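Local coordinates for pantothenate kinase (Coxiella burnetii, PDB 3TQC), which catalyses the ATP-dependent phosphorylation of pantothenate to 4'-phosphopantothenate, the first step of coenzyme A biosynthesis, at residues V239-K242 against W243-R247; R247-S250 against F251-T255; A278-V281 against W282-N286. All blocks are in the same frame, centred on the assembly; numbering follows the deposited sequence.

Contact 1: V239-K242 against W243-R247; sequences VIQK and WYIDR. With ADP (adenosine-5'-diphosphate), chain D.
Lys242 and Asp246 form a salt bridge one turn apart on helix 237-253. Lys242 NZ lies 2.9 Å from Asp246 OD2, which it meets on the syn side, 15° out of the carboxylate plane. The lysine chain is extended as far as CE; the bend at chi4 (50°) turns NZ to the carboxylate. Four backbone bonds join the two segments, Trp243 N to Val239 O, Tyr244 N to Ile240 O, Ile245 N to Gln241 O and Asp246 N to Lys242 O, in regular alpha-helical order.

One residue further on, Arg247 reaches ADP. Its NH1 donates to the beta-phosphate oxygen O3B of ADP at 2.8 Å, in the guanidinium plane and at its edge. A weak bond of 3.1 Å joins the same Arg247 NH1 to the alpha-phosphate oxygen O2A of ADP.

Packing centres on Trp243. Val239 CG1 is placed over one face of its indole, but the modelled spacing is too close to be reliable. Trp243 NE1 is hydrogen-bonded to Ala309 O, and its ring also stacks with His311 and takes a cation-pi contact from Lys307. On another side of the helix, Gln241 CG lies 3.7 Å from Ile245 CD1, the two chains alongside each other.

Arg247 thus gives one nitrogen to both phosphates, and its positive charge probably offsets part of theirs. The Lys242-Asp246 pair probably largely balances its own charges within a single helical turn.

Contact 2: R247-S250 against F251-T255; sequences RVLS and FWRTT. With ADP (adenosine-5'-diphosphate), chain D.
The last turns of helix 237-253 carry this contact, starting at an arginine of the ADP pocket and ending where the helix gives way to a turn. Arg247 and Phe251 lie one turn apart and point the same way. Phe251 CE2 comes within 3.8 Å of Arg247 CG, and the ring rests beside the aliphatic part of the arginine. The guanidinium and ring planes are 32° apart. Arg247 CG is also 3.8 Å from the ribose oxygen O3' of ADP, which puts the arginine stem against the sugar as well.

The backbone bonds of Phe251 N to Arg247 O and Trp252 N to Val248 O are regular, the second at 2.8 Å. Beyond them the pattern weakens. Arg253 N bonds to Leu249 O at 3.0 Å with an N-H...O angle of 137°. Arg253 N and Thr254 N both make weak bonds to Ser250 O.

The Arg253 chain bends at chi3 (-64°) and folds back along the helix. One face of its guanidinium lies over Leu249 O and Ser250 CA, both toward its rim, and its NH1 is 3.8 Å from Leu249 CB. Trp252 CB is 3.2 Å from Leu249 O, which lies at the edge of the indole, in its plane. Trp252 NE1 makes a weak hydrogen bond to Leu266 O.

Helix 271-294 packs along this end of the helix. Leu249 and Trp252 both touch Val274, Trp252 also touches Glu271, and Val248 meets Ala278. Arg247 lies on Val101 and Ala102 of the nucleotide-binding loop.

Contact 3: A278-V281 against W282-N286; sequences AKHV and WNEIN
Val281 O is gripped by two backbone amides. Ile285 N donates to it at 2.7 Å and Asn286 N at 3.1 Å, and the two arrive from opposite faces of the carbonyl plane. The second bond spans five residues, so helix 271-294 widens here into a pi-type turn. Ile285 shows the change in its backbone, with phi at -114°. Before it the helix is regular: Trp282 N bonds to Ala278 O, Asn283 N to Lys279 O and Glu284 N to His280 O, the last at 2.8 Å.

Val281 CG1 is anti to the backbone N (chi1 166°) and lies 3.8 Å from Asn286 ND2, with the two side chains alongside each other. The same Val281 CG1 is 4.2 Å from Ile285 CD1. The valine therefore packs against the residues four and five places on.

His280 and Glu284, both exposed, cross at about a right angle. Glu284 CB stands over one ring face, toward its rim, and Glu284 CG approaches His280 CE1 at 3.6 Å. Elsewhere on the helix Lys279 and Asn283 run alongside each other, with Lys279 CG 3.7 Å from Asn283 ND2.

The inner side of the helix faces helix 237-253. Trp282 touches Gln241, and both Val281 and Asn286 touch Tyr244. Trp282 and Asn286 also reach the loop after strand 93-99, at Ser100 and Val101, while Ile285 meets Phe151.

In the fold
Contacts 1 and 2 are successive parts of helix 237-253. Their centres are about 12 Å apart and they share Arg247, the residue through which both touch ADP. Contact 3 lies on the next helix, 271-294, with its centre about 10 Å from that of contact 1 and about 16 Å from that of contact 2. The helices meet directly, with Tyr244 CE1 modelled 3.2 Å from Asn286 ND2. Contact 3 stands back from the nucleotide, the Asn286 side chain being about 9 Å from ADP. Ser100, which lines the ADP pocket, and Val101, predicted to bind ATP, bridge the two helices; from contact 1, Ile240 also touches Ser100.

Contact 1: V239-K242 against W243-R247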
ATOM      1  N   VAL B 239      23.944   1.011 -16.645  1.00 29.82           N
ATOM      2  CA  VAL B 239      23.190   0.549 -17.807  1.00 28.97           C
ATOM      3  C   VAL B 239      22.119   1.563 -18.214  1.00 27.84           C
ATOM      4  O   VAL B 239      22.010   1.913 -19.393  1.00 27.98           O
ATOM      5  CB  VAL B 239      22.597  -0.859 -17.560  1.00 28.17           C
ATOM      6  CG1 VAL B 239      21.469  -1.182 -18.555  1.00 26.85           C
ATOM      7  CG2 VAL B 239      23.720  -1.891 -17.617  1.00 28.10           C
ATOM      8  N   ILE B 240      21.370   2.064 -17.236  1.00 26.58           N
ATOM      9  CA  ILE B 240      20.332   3.061 -17.511  1.00 25.99           C
ATOM     10  C   ILE B 240      20.979   4.326 -18.082  1.00 27.81           C
ATOM     11  O   ILE B 240      20.482   4.890 -19.052  1.00 28.22           O
ATOM     12  CB  ILE B 240      19.500   3.427 -16.267  1.00 25.12           C
ATOM     13  CG1 ILE B 240      18.926   2.170 -15.591  1.00 24.76           C
ATOM     14  CG2 ILE B 240      18.323   4.339 -16.658  1.00 22.98           C
ATOM     15  CD1 ILE B 240      18.413   2.409 -14.209  1.00 24.16           C
ATOM     16  N   GLN B 241      22.097   4.739 -17.483  1.00 29.14           N
ATOM     17  CA  GLN B 241      22.887   5.859 -17.968  1.00 31.11           C
ATOM     18  C   GLN B 241      23.074   5.746 -19.472  1.00 31.53           C
ATOM     19  O   GLN B 241      22.758   6.680 -20.203  1.00 31.82           O
ATOM     20  CB  GLN B 241      24.249   5.898 -17.262  1.00 32.41           C
ATOM     21  CG  GLN B 241      25.220   6.956 -17.770  1.00 35.28           C
ATOM     22  CD  GLN B 241      26.497   7.037 -16.939  1.00 36.47           C
ATOM     23  OE1 GLN B 241      26.472   6.925 -15.708  1.00 37.73           O
ATOM     24  NE2 GLN B 241      27.609   7.214 -17.609  1.00 38.22           N
ATOM     25  N   LYS B 242      23.558   4.595 -19.931  1.00 31.54           N
ATOM     26  CA  LYS B 242      23.752   4.383 -21.360  1.00 32.17           C
ATOM     27  C   LYS B 242      22.438   4.494 -22.134  1.00 30.82           C
ATOM     28  O   LYS B 242      22.397   5.102 -23.199  1.00 31.23           O
ATOM     29  CB  LYS B 242      24.415   3.037 -21.647  1.00 32.75           C
ATOM     30  CG  LYS B 242      24.669   2.818 -23.137  1.00 34.88           C
ATOM     31  CD  LYS B 242      25.764   1.787 -23.401  1.00 36.92           C
ATOM     32  CE  LYS B 242      25.589   1.162 -24.775  1.00 37.75           C
ATOM     33  NZ  LYS B 242      25.416   2.200 -25.826  1.00 38.84           N
ATOM     34  N   TRP B 243      21.356   3.932 -21.600  1.00 28.93           N
ATOM     35  CA  TRP B 243      20.091   4.014 -22.313  1.00 28.00           C
ATOM     36  C   TRP B 243      19.647   5.453 -22.383  1.00 28.21           C
ATOM     37  O   TRP B 243      19.093   5.911 -23.381  1.00 28.12           O
ATOM     38  CB  TRP B 243      19.009   3.208 -21.625  1.00 26.48           C
ATOM     39  CG  TRP B 243      19.263   1.745 -21.590  1.00 26.61           C
ATOM     40  CD1 TRP B 243      20.053   1.027 -22.431  1.00 26.78           C
ATOM     41  CD2 TRP B 243      18.681   0.804 -20.677  1.00 24.81           C
ATOM     42  NE1 TRP B 243      20.015  -0.295 -22.086  1.00 27.25           N
ATOM     43  CE2 TRP B 243      19.182  -0.457 -21.011  1.00 25.31           C
ATOM     44  CE3 TRP B 243      17.800   0.920 -19.592  1.00 24.09           C
ATOM     45  CZ2 TRP B 243      18.829  -1.608 -20.311  1.00 25.27           C
ATOM     46  CZ3 TRP B 243      17.453  -0.216 -18.890  1.00 23.35           C
ATOM     47  CH2 TRP B 243      17.966  -1.472 -19.255  1.00 23.44           C
ATOM     48  N   TYR B 244      19.874   6.166 -21.292  1.00 28.45           N
ATOM     49  CA  TYR B 244      19.540   7.569 -21.238  1.00 28.78           C
ATOM     50  C   TYR B 244      20.367   8.342 -22.261  1.00 30.60           C
ATOM     51  O   TYR B 244      19.816   9.082 -23.067  1.00 30.81           O
ATOM     52  CB  TYR B 244      19.752   8.127 -19.836  1.00 28.16           C
ATOM     53  CG  TYR B 244      19.443   9.581 -19.799  1.00 29.83           C
ATOM     54  CD1 TYR B 244      18.147  10.023 -19.593  1.00 29.57           C
ATOM     55  CD2 TYR B 244      20.438  10.525 -20.002  1.00 31.36           C
ATOM     56  CE1 TYR B 244      17.855  11.368 -19.587  1.00 31.06           C
ATOM     57  CE2 TYR B 244      20.152  11.861 -19.992  1.00 33.49           C
ATOM     58  CZ  TYR B 244      18.859  12.281 -19.791  1.00 32.87           C
ATOM     59  OH  TYR B 244      18.570  13.623 -19.786  1.00 34.88           O
ATOM     60  N   ILE B 245      21.685   8.158 -22.240  1.00 31.94           N
ATOM     61  CA  ILE B 245      22.548   8.909 -23.138  1.00 34.21           C
ATOM     62  C   ILE B 245      22.218   8.598 -24.589  1.00 35.18           C
ATOM     63  O   ILE B 245      22.175   9.496 -25.415  1.00 37.06           O
ATOM     64  CB  ILE B 245      24.054   8.692 -22.838  1.00 35.45           C
ATOM     65  CG1 ILE B 245      24.419   9.329 -21.492  1.00 34.96           C
ATOM     66  CG2 ILE B 245      24.924   9.303 -23.930  1.00 35.98           C
ATOM     67  CD1 ILE B 245      25.740   8.842 -20.927  1.00 35.38           C
ATOM     68  N   ASP B 246      21.959   7.341 -24.907  1.00 35.41           N
ATOM     69  CA  ASP B 246      21.560   6.997 -26.266  1.00 36.44           C
ATOM     70  C   ASP B 246      20.232   7.640 -26.646  1.00 35.82           C
ATOM     71  O   ASP B 246      20.095   8.168 -27.738  1.00 37.58           O
ATOM     72  CB  ASP B 246      21.484   5.482 -26.452  1.00 36.19           C
ATOM     73  CG  ASP B 246      22.854   4.832 -26.488  1.00 38.82           C
ATOM     74  OD1 ASP B 246      23.869   5.565 -26.499  1.00 42.20           O
ATOM     75  OD2 ASP B 246      22.910   3.578 -26.513  1.00 41.54           O
ATOM     76  N   ARG B 247      19.261   7.621 -25.751  1.00 34.41           N
ATOM     77  CA  ARG B 247      17.964   8.226 -26.062  1.00 34.36           C
ATOM     78  C   ARG B 247      18.095   9.724 -26.402  1.00 36.03           C
ATOM     79  O   ARG B 247      17.493  10.194 -27.369  1.00 36.55           O
ATOM     80  CB  ARG B 247      16.970   8.021 -24.926  1.00 32.52           C
ATOM     81  CG  ARG B 247      15.527   8.315 -25.323  1.00 31.89           C
ATOM     82  CD  ARG B 247      14.595   8.041 -24.186  1.00 30.79           C
ATOM     83  NE  ARG B 247      14.812   8.932 -23.043  1.00 31.25           N
ATOM     84  CZ  ARG B 247      14.148   8.850 -21.892  1.00 30.52           C
ATOM     85  NH1 ARG B 247      13.225   7.911 -21.709  1.00 30.67           N
ATOM     86  NH2 ARG B 247      14.404   9.707 -20.914  1.00 32.03           N
TER
HETATM   87  PB  ADP D 500      11.090   5.599 -19.482  1.00 21.58           P
HETATM   88  O1B ADP D 500       9.671   5.644 -19.954  1.00 18.50           O
HETATM   89  O2B ADP D 500      11.268   4.824 -18.202  1.00 17.52           O
HETATM   90  O3B ADP D 500      11.801   6.933 -19.456  1.00 21.98           O
HETATM   91  PA  ADP D 500      11.425   4.491 -22.070  1.00 23.69           P
HETATM   92  O1A ADP D 500      10.262   3.535 -21.955  1.00 26.21           O
HETATM   93  O2A ADP D 500      11.300   5.779 -22.820  1.00 27.79           O
HETATM   94  O3A ADP D 500      11.951   4.819 -20.589  1.00 22.31           O
HETATM   95  O5' ADP D 500      12.653   3.712 -22.696  1.00 22.30           O
HETATM   96  C5' ADP D 500      13.981   4.173 -22.517  1.00 23.60           C
HETATM   97  C4' ADP D 500      14.807   3.823 -23.747  1.00 24.09           C
HETATM   98  O4' ADP D 500      15.042   2.420 -23.799  1.00 23.68           O
HETATM   99  C3' ADP D 500      14.088   4.169 -25.034  1.00 24.46           C
HETATM  100  O3' ADP D 500      15.060   4.613 -25.982  1.00 25.19           O
HETATM  101  C2' ADP D 500      13.431   2.887 -25.482  1.00 23.53           C
HETATM  102  O2' ADP D 500      13.376   2.798 -26.895  1.00 25.70           O
HETATM  103  C1' ADP D 500      14.350   1.830 -24.908  1.00 24.39           C
HETATM  104  N9  ADP D 500      13.656   0.621 -24.422  1.00 23.91           N
HETATM  105  C8  ADP D 500      12.785   0.580 -23.403  1.00 23.30           C
HETATM  106  N7  ADP D 500      12.352  -0.684 -23.193  1.00 23.27           N
HETATM  107  C5  ADP D 500      12.963  -1.456 -24.096  1.00 23.10           C
HETATM  108  C6  ADP D 500      12.938  -2.886 -24.391  1.00 23.92           C
HETATM  109  N6  ADP D 500      12.140  -3.695 -23.652  1.00 23.76           N
HETATM  110  N1  ADP D 500      13.715  -3.317 -25.401  1.00 26.18           N
HETATM  111  C2  ADP D 500      14.496  -2.487 -26.130  1.00 27.51           C
HETATM  112  N3  ADP D 500      14.562  -1.159 -25.898  1.00 27.76           N
HETATM  113  C4  ADP D 500      13.824  -0.606 -24.903  1.00 24.01           C

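Contact 2: R247-S250 against F251-T255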
ATOM      1  N   ARG B 247      19.261   7.621 -25.751  1.00 34.41           N
ATOM      2  CA  ARG B 247      17.964   8.226 -26.062  1.00 34.36           C
ATOM      3  C   ARG B 247      18.095   9.724 -26.402  1.00 36.03           C
ATOM      4  O   ARG B 247      17.493  10.194 -27.369  1.00 36.55           O
ATOM      5  CB  ARG B 247      16.970   8.021 -24.926  1.00 32.52           C
ATOM      6  CG  ARG B 247      15.527   8.315 -25.323  1.00 31.89           C
ATOM      7  CD  ARG B 247      14.595   8.041 -24.186  1.00 30.79           C
ATOM      8  NE  ARG B 247      14.812   8.932 -23.043  1.00 31.25           N
ATOM      9  CZ  ARG B 247      14.148   8.850 -21.892  1.00 30.52           C
ATOM     10  NH1 ARG B 247      13.225   7.911 -21.709  1.00 30.67           N
ATOM     11  NH2 ARG B 247      14.404   9.707 -20.914  1.00 32.03           N
ATOM     12  N   VAL B 248      18.899  10.451 -25.624  1.00 37.05           N
ATOM     13  CA  VAL B 248      19.164  11.866 -25.905  1.00 38.80           C
ATOM     14  C   VAL B 248      19.942  12.026 -27.204  1.00 40.96           C
ATOM     15  O   VAL B 248      19.589  12.855 -28.033  1.00 41.81           O
ATOM     16  CB  VAL B 248      19.898  12.582 -24.740  1.00 39.32           C
ATOM     17  CG1 VAL B 248      21.130  11.825 -24.335  1.00 40.15           C
ATOM     18  CG2 VAL B 248      20.276  14.018 -25.124  1.00 39.83           C
ATOM     19  N   LEU B 249      20.985  11.227 -27.393  1.00 42.09           N
ATOM     20  CA  LEU B 249      21.710  11.247 -28.659  1.00 44.39           C
ATOM     21  C   LEU B 249      20.759  10.993 -29.828  1.00 45.00           C
ATOM     22  O   LEU B 249      20.808  11.692 -30.829  1.00 46.47           O
ATOM     23  CB  LEU B 249      22.858  10.230 -28.669  1.00 44.81           C
ATOM     24  CG  LEU B 249      24.285  10.760 -28.459  1.00 47.20           C
ATOM     25  CD1 LEU B 249      24.371  11.976 -27.521  1.00 47.66           C
ATOM     26  CD2 LEU B 249      25.186   9.628 -27.956  1.00 47.84           C
ATOM     27  N   SER B 250      19.882  10.005 -29.688  1.00 44.13           N
ATOM     28  CA  SER B 250      18.897   9.702 -30.732  1.00 44.82           C
ATOM     29  C   SER B 250      18.011  10.903 -31.094  1.00 45.51           C
ATOM     30  O   SER B 250      17.798  11.180 -32.278  1.00 46.77           O
ATOM     31  CB  SER B 250      18.017   8.528 -30.317  1.00 42.98           C
ATOM     32  OG  SER B 250      16.811   8.565 -31.044  1.00 44.74           O
ATOM     33  N   PHE B 251      17.488  11.591 -30.075  1.00 44.72           N
ATOM     34  CA  PHE B 251      16.738  12.837 -30.279  1.00 45.61           C
ATOM     35  C   PHE B 251      17.610  13.939 -30.889  1.00 47.80           C
ATOM     36  O   PHE B 251      17.136  14.727 -31.708  1.00 48.85           O
ATOM     37  CB  PHE B 251      16.165  13.378 -28.965  1.00 44.39           C
ATOM     38  CG  PHE B 251      15.042  12.560 -28.385  1.00 43.34           C
ATOM     39  CD1 PHE B 251      14.030  12.039 -29.188  1.00 43.37           C
ATOM     40  CD2 PHE B 251      14.966  12.355 -27.004  1.00 42.41           C
ATOM     41  CE1 PHE B 251      12.984  11.301 -28.628  1.00 41.84           C
ATOM     42  CE2 PHE B 251      13.926  11.606 -26.448  1.00 40.63           C
ATOM     43  CZ  PHE B 251      12.937  11.083 -27.262  1.00 39.82           C
ATOM     44  N   TRP B 252      18.875  14.001 -30.478  1.00 48.57           N
ATOM     45  CA  TRP B 252      19.818  14.975 -31.030  1.00 51.05           C
ATOM     46  C   TRP B 252      19.956  14.797 -32.546  1.00 53.06           C
ATOM     47  O   TRP B 252      20.163  15.768 -33.266  1.00 54.70           O
ATOM     48  CB  TRP B 252      21.187  14.862 -30.334  1.00 51.44           C
ATOM     49  CG  TRP B 252      22.290  15.691 -30.937  1.00 53.49           C
ATOM     50  CD1 TRP B 252      22.495  17.022 -30.761  1.00 54.63           C
ATOM     51  CD2 TRP B 252      23.353  15.232 -31.790  1.00 55.44           C
ATOM     52  NE1 TRP B 252      23.605  17.429 -31.458  1.00 57.11           N
ATOM     53  CE2 TRP B 252      24.154  16.351 -32.097  1.00 57.48           C
ATOM     54  CE3 TRP B 252      23.701  13.986 -32.328  1.00 55.39           C
ATOM     55  CZ2 TRP B 252      25.282  16.266 -32.922  1.00 59.65           C
ATOM     56  CZ3 TRP B 252      24.823  13.900 -33.145  1.00 57.28           C
ATOM     57  CH2 TRP B 252      25.600  15.034 -33.432  1.00 59.38           C
ATOM     58  N   ARG B 253      19.821  13.560 -33.017  1.00 52.98           N
ATOM     59  CA  ARG B 253      19.909  13.258 -34.443  1.00 55.07           C
ATOM     60  C   ARG B 253      18.568  13.439 -35.160  1.00 55.31           C
ATOM     61  O   ARG B 253      18.541  13.571 -36.376  1.00 57.11           O
ATOM     62  CB  ARG B 253      20.463  11.840 -34.654  1.00 54.74           C
ATOM     63  CG  ARG B 253      21.890  11.669 -34.114  1.00 55.67           C
ATOM     64  CD  ARG B 253      22.561  10.395 -34.603  1.00 57.10           C
ATOM     65  NE  ARG B 253      21.860   9.217 -34.116  1.00 56.29           N
ATOM     66  CZ  ARG B 253      22.144   8.557 -32.995  1.00 55.30           C
ATOM     67  NH1 ARG B 253      23.159   8.921 -32.218  1.00 56.07           N
ATOM     68  NH2 ARG B 253      21.414   7.501 -32.658  1.00 53.20           N
ATOM     69  N   THR B 254      17.462  13.464 -34.420  1.00 54.02           N
ATOM     70  CA  THR B 254      16.147  13.609 -35.050  1.00 54.51           C
ATOM     71  C   THR B 254      15.262  14.711 -34.431  1.00 53.88           C
ATOM     72  O   THR B 254      15.152  15.798 -34.984  1.00 55.70           O
ATOM     73  CB  THR B 254      15.390  12.240 -35.114  1.00 53.28           C
ATOM     74  OG1 THR B 254      14.161  12.394 -35.841  1.00 54.62           O
ATOM     75  CG2 THR B 254      15.105  11.685 -33.724  1.00 50.85           C
ATOM     76  N   THR B 255      14.654  14.445 -33.288  1.00 51.73           N
ATOM     77  CA  THR B 255      13.584  15.300 -32.784  1.00 51.36           C
ATOM     78  C   THR B 255      14.073  16.718 -32.450  1.00 52.04           C
ATOM     79  O   THR B 255      13.362  17.687 -32.684  1.00 52.87           O
ATOM     80  CB  THR B 255      12.881  14.636 -31.569  1.00 49.17           C
ATOM     81  OG1 THR B 255      11.460  14.724 -31.728  1.00 50.90           O
ATOM     82  CG2 THR B 255      13.292  15.262 -30.243  1.00 48.79           C
TER
HETATM   83  PB  ADP D 500      11.090   5.599 -19.482  1.00 21.58           P
HETATM   84  O1B ADP D 500       9.671   5.644 -19.954  1.00 18.50           O
HETATM   85  O2B ADP D 500      11.268   4.824 -18.202  1.00 17.52           O
HETATM   86  O3B ADP D 500      11.801   6.933 -19.456  1.00 21.98           O
HETATM   87  PA  ADP D 500      11.425   4.491 -22.070  1.00 23.69           P
HETATM   88  O1A ADP D 500      10.262   3.535 -21.955  1.00 26.21           O
HETATM   89  O2A ADP D 500      11.300   5.779 -22.820  1.00 27.79           O
HETATM   90  O3A ADP D 500      11.951   4.819 -20.589  1.00 22.31           O
HETATM   91  O5' ADP D 500      12.653   3.712 -22.696  1.00 22.30           O
HETATM   92  C5' ADP D 500      13.981   4.173 -22.517  1.00 23.60           C
HETATM   93  C4' ADP D 500      14.807   3.823 -23.747  1.00 24.09           C
HETATM   94  O4' ADP D 500      15.042   2.420 -23.799  1.00 23.68           O
HETATM   95  C3' ADP D 500      14.088   4.169 -25.034  1.00 24.46           C
HETATM   96  O3' ADP D 500      15.060   4.613 -25.982  1.00 25.19           O
HETATM   97  C2' ADP D 500      13.431   2.887 -25.482  1.00 23.53           C
HETATM   98  O2' ADP D 500      13.376   2.798 -26.895  1.00 25.70           O
HETATM   99  C1' ADP D 500      14.350   1.830 -24.908  1.00 24.39           C
HETATM  100  N9  ADP D 500      13.656   0.621 -24.422  1.00 23.91           N
HETATM  101  C8  ADP D 500      12.785   0.580 -23.403  1.00 23.30           C
HETATM  102  N7  ADP D 500      12.352  -0.684 -23.193  1.00 23.27           N
HETATM  103  C5  ADP D 500      12.963  -1.456 -24.096  1.00 23.10           C
HETATM  104  C6  ADP D 500      12.938  -2.886 -24.391  1.00 23.92           C
HETATM  105  N6  ADP D 500      12.140  -3.695 -23.652  1.00 23.76           N
HETATM  106  N1  ADP D 500      13.715  -3.317 -25.401  1.00 26.18           N
HETATM  107  C2  ADP D 500      14.496  -2.487 -26.130  1.00 27.51           C
HETATM  108  N3  ADP D 500      14.562  -1.159 -25.898  1.00 27.76           N
HETATM  109  C4  ADP D 500      13.824  -0.606 -24.903  1.00 24.01           C

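Contact 3: A278-V281 against W282-N286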
ATOM      1  N   ALA B 278      24.693  14.958 -21.713  1.00 39.62           N
ATOM      2  CA  ALA B 278      23.745  13.918 -21.308  1.00 37.49           C
ATOM      3  C   ALA B 278      24.248  13.145 -20.097  1.00 36.82           C
ATOM      4  O   ALA B 278      23.476  12.795 -19.207  1.00 35.00           O
ATOM      5  CB  ALA B 278      23.494  12.958 -22.457  1.00 36.83           C
ATOM      6  N   LYS B 279      25.541  12.862 -20.087  1.00 38.27           N
ATOM      7  CA  LYS B 279      26.177  12.179 -18.970  1.00 38.56           C
ATOM      8  C   LYS B 279      26.040  13.025 -17.709  1.00 38.77           C
ATOM      9  O   LYS B 279      25.739  12.500 -16.629  1.00 37.39           O
ATOM     10  CB  LYS B 279      27.648  11.923 -19.289  1.00 40.43           C
ATOM     11  CG  LYS B 279      28.403  11.082 -18.281  1.00 41.34           C
ATOM     12  CD  LYS B 279      29.830  10.864 -18.771  1.00 45.14           C
ATOM     13  CE  LYS B 279      30.665  10.121 -17.754  1.00 47.19           C
ATOM     14  NZ  LYS B 279      29.982   8.864 -17.339  1.00 47.24           N
ATOM     15  N   HIS B 280      26.253  14.335 -17.869  1.00 40.21           N
ATOM     16  CA  HIS B 280      26.158  15.296 -16.777  1.00 40.79           C
ATOM     17  C   HIS B 280      24.756  15.321 -16.189  1.00 38.52           C
ATOM     18  O   HIS B 280      24.594  15.220 -14.975  1.00 38.15           O
ATOM     19  CB  HIS B 280      26.537  16.701 -17.256  1.00 43.01           C
ATOM     20  CG  HIS B 280      26.054  17.789 -16.354  1.00 45.13           C
ATOM     21  ND1 HIS B 280      26.781  18.229 -15.270  1.00 47.97           N
ATOM     22  CD2 HIS B 280      24.903  18.503 -16.353  1.00 46.57           C
ATOM     23  CE1 HIS B 280      26.106  19.181 -14.650  1.00 49.33           C
ATOM     24  NE2 HIS B 280      24.963  19.363 -15.284  1.00 48.88           N
ATOM     25  N   VAL B 281      23.756  15.473 -17.056  1.00 37.16           N
ATOM     26  CA  VAL B 281      22.358  15.543 -16.626  1.00 35.36           C
ATOM     27  C   VAL B 281      21.976  14.275 -15.858  1.00 33.98           C
ATOM     28  O   VAL B 281      21.389  14.345 -14.771  1.00 33.29           O
ATOM     29  CB  VAL B 281      21.406  15.757 -17.821  1.00 34.67           C
ATOM     30  CG1 VAL B 281      19.958  15.477 -17.432  1.00 32.62           C
ATOM     31  CG2 VAL B 281      21.548  17.168 -18.368  1.00 36.39           C
ATOM     32  N   TRP B 282      22.318  13.122 -16.427  1.00 33.29           N
ATOM     33  CA  TRP B 282      22.150  11.846 -15.741  1.00 32.16           C
ATOM     34  C   TRP B 282      22.807  11.856 -14.356  1.00 32.95           C
ATOM     35  O   TRP B 282      22.158  11.576 -13.356  1.00 31.25           O
ATOM     36  CB  TRP B 282      22.740  10.702 -16.563  1.00 31.83           C
ATOM     37  CG  TRP B 282      22.762   9.452 -15.797  1.00 31.13           C
ATOM     38  CD1 TRP B 282      23.831   8.903 -15.158  1.00 30.60           C
ATOM     39  CD2 TRP B 282      21.642   8.591 -15.534  1.00 28.51           C
ATOM     40  NE1 TRP B 282      23.451   7.753 -14.518  1.00 30.63           N
ATOM     41  CE2 TRP B 282      22.111   7.535 -14.734  1.00 28.27           C
ATOM     42  CE3 TRP B 282      20.292   8.612 -15.904  1.00 28.11           C
ATOM     43  CZ2 TRP B 282      21.278   6.493 -14.297  1.00 27.10           C
ATOM     44  CZ3 TRP B 282      19.449   7.571 -15.449  1.00 26.98           C
ATOM     45  CH2 TRP B 282      19.956   6.537 -14.655  1.00 25.54           C
ATOM     46  N   ASN B 283      24.091  12.209 -14.312  1.00 35.17           N
ATOM     47  CA  ASN B 283      24.846  12.119 -13.078  1.00 36.43           C
ATOM     48  C   ASN B 283      24.355  13.077 -12.008  1.00 37.07           C
ATOM     49  O   ASN B 283      24.283  12.702 -10.844  1.00 37.06           O
ATOM     50  CB  ASN B 283      26.339  12.337 -13.327  1.00 38.71           C
ATOM     51  CG  ASN B 283      27.066  11.062 -13.738  1.00 38.90           C
ATOM     52  OD1 ASN B 283      26.739   9.965 -13.293  1.00 37.39           O
ATOM     53  ND2 ASN B 283      28.089  11.217 -14.566  1.00 42.12           N
ATOM     54  N   GLU B 284      24.007  14.303 -12.391  1.00 38.24           N
ATOM     55  CA  GLU B 284      23.661  15.341 -11.409  1.00 39.28           C
ATOM     56  C   GLU B 284      22.155  15.458 -11.161  1.00 37.30           C
ATOM     57  O   GLU B 284      21.732  15.971 -10.128  1.00 37.80           O
ATOM     58  CB  GLU B 284      24.203  16.695 -11.852  1.00 41.43           C
ATOM     59  CG  GLU B 284      25.725  16.751 -12.010  1.00 45.68           C
ATOM     60  CD  GLU B 284      26.498  16.449 -10.719  1.00 48.76           C
ATOM     61  OE1 GLU B 284      26.026  16.819  -9.618  1.00 49.04           O
ATOM     62  OE2 GLU B 284      27.595  15.850 -10.818  1.00 51.50           O
ATOM     63  N   ILE B 285      21.353  15.011 -12.115  1.00 35.31           N
ATOM     64  CA  ILE B 285      19.920  15.098 -11.981  1.00 33.99           C
ATOM     65  C   ILE B 285      19.281  13.705 -11.879  1.00 31.89           C
ATOM     66  O   ILE B 285      18.896  13.279 -10.792  1.00 30.78           O
ATOM     67  CB  ILE B 285      19.306  15.903 -13.130  1.00 34.37           C
ATOM     68  CG1 ILE B 285      19.885  17.327 -13.138  1.00 37.32           C
ATOM     69  CG2 ILE B 285      17.778  15.928 -13.001  1.00 32.72           C
ATOM     70  CD1 ILE B 285      19.355  18.179 -14.272  1.00 38.69           C
ATOM     71  N   ASN B 286      19.181  12.993 -12.993  1.00 30.99           N
ATOM     72  CA  ASN B 286      18.397  11.757 -13.011  1.00 29.55           C
ATOM     73  C   ASN B 286      18.890  10.658 -12.063  1.00 28.60           C
ATOM     74  O   ASN B 286      18.076  10.003 -11.408  1.00 27.59           O
ATOM     75  CB  ASN B 286      18.269  11.225 -14.438  1.00 29.79           C
ATOM     76  CG  ASN B 286      17.475  12.164 -15.331  1.00 30.49           C
ATOM     77  OD1 ASN B 286      16.424  12.667 -14.937  1.00 32.91           O
ATOM     78  ND2 ASN B 286      17.976  12.411 -16.525  1.00 31.53           N
TER